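Local coordinates for protocatechuate decarboxylase (Klebsiella pneumoniae, PDB 5O3M), which decarboxylates 3,4-dihydroxybenzoic acid (protocatechuate) to catechol as a UbiD-family enzyme dependent on prenylated flavin, and can run in reverse to carboxylate catechols at the para position, at residues L171-A176 with T185-H190. Residues are numbered along the deposited sequence; the frame is centred on the assembly and turned at random.
Sequences LGLALA and TDVTIH
Thr188 O is met twice from the facing strand: Ala174 N gives it a hydrogen bond of 2.6 Å, nearly along the C=O axis, and Leu173 CA a longer CA-H...O contact. Thr188 N returns a bond to Ala174 O, and like pairs join Gly172 with His190 and Ala176 with Asp186, the Ala176 N to Asp186 O bond being weak. Leu173, Leu175, Val187 and Ile189 share one face. With CG anti to the backbone N (chi1 -174°), Leu173 brings CD1 across the strands, 3.6 Å from Val187 CG1 and 3.7 Å from Ile189 CG1. Leu175 runs beside Val187, CD1 being 4.0 Å from Val187 CG1. On the other face Ala174 CB sits 3.8 Å from His190 CD2. Thr188 OG1 and His190 NE2 share a hydrogen bond of 2.9 Å in the plane of the imidazole, and Phe203 O accepts a bond at ND1, so both ring nitrogens are engaged and the rotation of the ring is fixed. Asp186 turns away, OD1 to a salt bridge with Arg208 and OD2 to a hydrogen bond with Ile210 N. The segments belong to the buried antiparallel beta hairpin 168-177/185-196 of the UbiD Rift-related domain, with Ile189 close to a bound pentane-1,5-diol.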
ATOM      1  N   LEU A 171      44.768  -3.915   9.365  1.00 33.36           N
ATOM      2  CA  LEU A 171      45.129  -3.424   8.038  1.00 36.53           C
ATOM      3  C   LEU A 171      46.175  -4.328   7.402  1.00 40.45           C
ATOM      4  O   LEU A 171      47.191  -3.875   6.873  1.00 37.70           O
ATOM      5  CB  LEU A 171      45.603  -1.975   8.112  1.00 41.11           C
ATOM      6  CG  LEU A 171      44.494  -0.920   8.148  1.00 38.74           C
ATOM      7  CD1 LEU A 171      45.084   0.454   8.225  1.00 37.34           C
ATOM      8  CD2 LEU A 171      43.570  -1.038   6.914  1.00 36.15           C
ATOM      9  N   GLY A 172      45.926  -5.639   7.444  1.00 44.30           N
ATOM     10  CA  GLY A 172      46.845  -6.614   6.892  1.00 44.16           C
ATOM     11  C   GLY A 172      46.622  -6.901   5.420  1.00 46.65           C
ATOM     12  O   GLY A 172      45.565  -7.416   5.029  1.00 44.67           O
ATOM     13  N   LEU A 173      47.608  -6.575   4.590  1.00 41.89           N
ATOM     14  CA  LEU A 173      47.522  -6.821   3.152  1.00 43.88           C
ATOM     15  C   LEU A 173      48.189  -8.161   2.841  1.00 45.65           C
ATOM     16  O   LEU A 173      49.417  -8.300   2.926  1.00 35.84           O
ATOM     17  CB  LEU A 173      48.160  -5.682   2.365  1.00 35.92           C
ATOM     18  CG  LEU A 173      47.994  -5.774   0.848  1.00 40.86           C
ATOM     19  CD1 LEU A 173      46.701  -5.051   0.377  1.00 33.54           C
ATOM     20  CD2 LEU A 173      49.225  -5.204   0.160  1.00 42.14           C
ATOM     21  N   ALA A 174      47.374  -9.145   2.481  1.00 45.95           N
ATOM     22  CA  ALA A 174      47.859 -10.485   2.195  1.00 47.57           C
ATOM     23  C   ALA A 174      48.284 -10.586   0.736  1.00 53.61           C
ATOM     24  O   ALA A 174      47.556 -10.149  -0.161  1.00 54.54           O
ATOM     25  CB  ALA A 174      46.780 -11.525   2.505  1.00 36.45           C
ATOM     26  N   LEU A 175      49.475 -11.141   0.514  1.00 49.02           N
ATOM     27  CA  LEU A 175      49.905 -11.619  -0.792  1.00 52.13           C
ATOM     28  C   LEU A 175      49.924 -13.141  -0.771  1.00 58.32           C
ATOM     29  O   LEU A 175      50.325 -13.749   0.226  1.00 57.68           O
ATOM     30  CB  LEU A 175      51.290 -11.083  -1.162  1.00 46.96           C
ATOM     31  CG  LEU A 175      51.268  -9.734  -1.875  1.00 51.10           C
ATOM     32  CD1 LEU A 175      50.522  -8.695  -1.060  1.00 46.20           C
ATOM     33  CD2 LEU A 175      52.681  -9.281  -2.162  1.00 51.42           C
ATOM     34  N   ALA A 176      49.479 -13.753  -1.864  1.00 60.23           N
ATOM     35  CA  ALA A 176      49.391 -15.206  -1.941  1.00 58.65           C
ATOM     36  C   ALA A 176      49.257 -15.620  -3.401  1.00 57.47           C
ATOM     37  O   ALA A 176      48.865 -14.824  -4.259  1.00 60.85           O
ATOM     38  CB  ALA A 176      48.216 -15.744  -1.118  1.00 50.16           C
ATOM     39  N   THR A 185      47.919 -14.979  -8.727  1.00 61.00           N
ATOM     40  CA  THR A 185      48.245 -14.283  -7.491  1.00 61.63           C
ATOM     41  C   THR A 185      47.027 -13.514  -6.996  1.00 60.85           C
ATOM     42  O   THR A 185      46.041 -13.345  -7.715  1.00 70.35           O
ATOM     43  CB  THR A 185      49.441 -13.335  -7.699  1.00 62.67           C
ATOM     44  OG1 THR A 185      49.117 -12.355  -8.692  1.00 61.37           O
ATOM     45  CG2 THR A 185      50.673 -14.115  -8.154  1.00 57.13           C
ATOM     46  N   ASP A 186      47.101 -13.041  -5.750  1.00 58.19           N
ATOM     47  CA  ASP A 186      46.051 -12.200  -5.187  1.00 49.80           C
ATOM     48  C   ASP A 186      46.635 -11.244  -4.150  1.00 49.55           C
ATOM     49  O   ASP A 186      47.633 -11.548  -3.489  1.00 50.49           O
ATOM     50  CB  ASP A 186      44.932 -13.026  -4.540  1.00 43.85           C
ATOM     51  CG  ASP A 186      43.607 -12.270  -4.483  1.00 56.72           C
ATOM     52  OD1 ASP A 186      43.422 -11.324  -5.286  1.00 57.15           O
ATOM     53  OD2 ASP A 186      42.751 -12.628  -3.642  1.00 59.51           O
ATOM     54  N   VAL A 187      45.981 -10.093  -4.013  1.00 41.85           N
ATOM     55  CA  VAL A 187      46.337  -9.038  -3.070  1.00 40.93           C
ATOM     56  C   VAL A 187      45.043  -8.599  -2.400  1.00 45.56           C
ATOM     57  O   VAL A 187      44.160  -8.041  -3.063  1.00 50.02           O
ATOM     58  CB  VAL A 187      47.007  -7.841  -3.758  1.00 42.57           C
ATOM     59  CG1 VAL A 187      47.435  -6.820  -2.715  1.00 47.39           C
ATOM     60  CG2 VAL A 187      48.173  -8.294  -4.639  1.00 49.81           C
ATOM     61  N   THR A 188      44.944  -8.803  -1.092  1.00 49.21           N
ATOM     62  CA  THR A 188      43.694  -8.628  -0.368  1.00 46.32           C
ATOM     63  C   THR A 188      43.963  -8.064   1.024  1.00 46.90           C
ATOM     64  O   THR A 188      45.010  -8.327   1.626  1.00 45.25           O
ATOM     65  CB  THR A 188      42.949  -9.968  -0.276  1.00 42.39           C
ATOM     66  OG1 THR A 188      43.872 -10.987   0.116  1.00 51.53           O
ATOM     67  CG2 THR A 188      42.360 -10.349  -1.624  1.00 42.00           C
ATOM     68  N   ILE A 189      43.009  -7.278   1.531  1.00 43.41           N
ATOM     69  CA  ILE A 189      43.086  -6.702   2.873  1.00 40.73           C
ATOM     70  C   ILE A 189      42.273  -7.569   3.819  1.00 48.48           C
ATOM     71  O   ILE A 189      41.147  -7.975   3.496  1.00 43.32           O
ATOM     72  CB  ILE A 189      42.585  -5.245   2.911  1.00 38.05           C
ATOM     73  CG1 ILE A 189      43.403  -4.355   1.983  1.00 40.13           C
ATOM     74  CG2 ILE A 189      42.677  -4.673   4.319  1.00 33.99           C
ATOM     75  CD1 ILE A 189      42.986  -2.886   2.031  1.00 40.88           C
ATOM     76  N   HIS A 190      42.849  -7.852   4.985  1.00 43.56           N
ATOM     77  CA  HIS A 190      42.207  -8.644   6.014  1.00 33.83           C
ATOM     78  C   HIS A 190      42.486  -8.005   7.368  1.00 37.89           C
ATOM     79  O   HIS A 190      43.414  -7.206   7.530  1.00 40.88           O
ATOM     80  CB  HIS A 190      42.721 -10.094   6.045  1.00 39.46           C
ATOM     81  CG  HIS A 190      42.576 -10.836   4.753  1.00 50.64           C
ATOM     82  ND1 HIS A 190      41.661 -11.854   4.581  1.00 50.46           N
ATOM     83  CD2 HIS A 190      43.253 -10.739   3.582  1.00 51.32           C
ATOM     84  CE1 HIS A 190      41.767 -12.340   3.357  1.00 51.36           C
ATOM     85  NE2 HIS A 190      42.728 -11.683   2.730  1.00 53.52           N
TER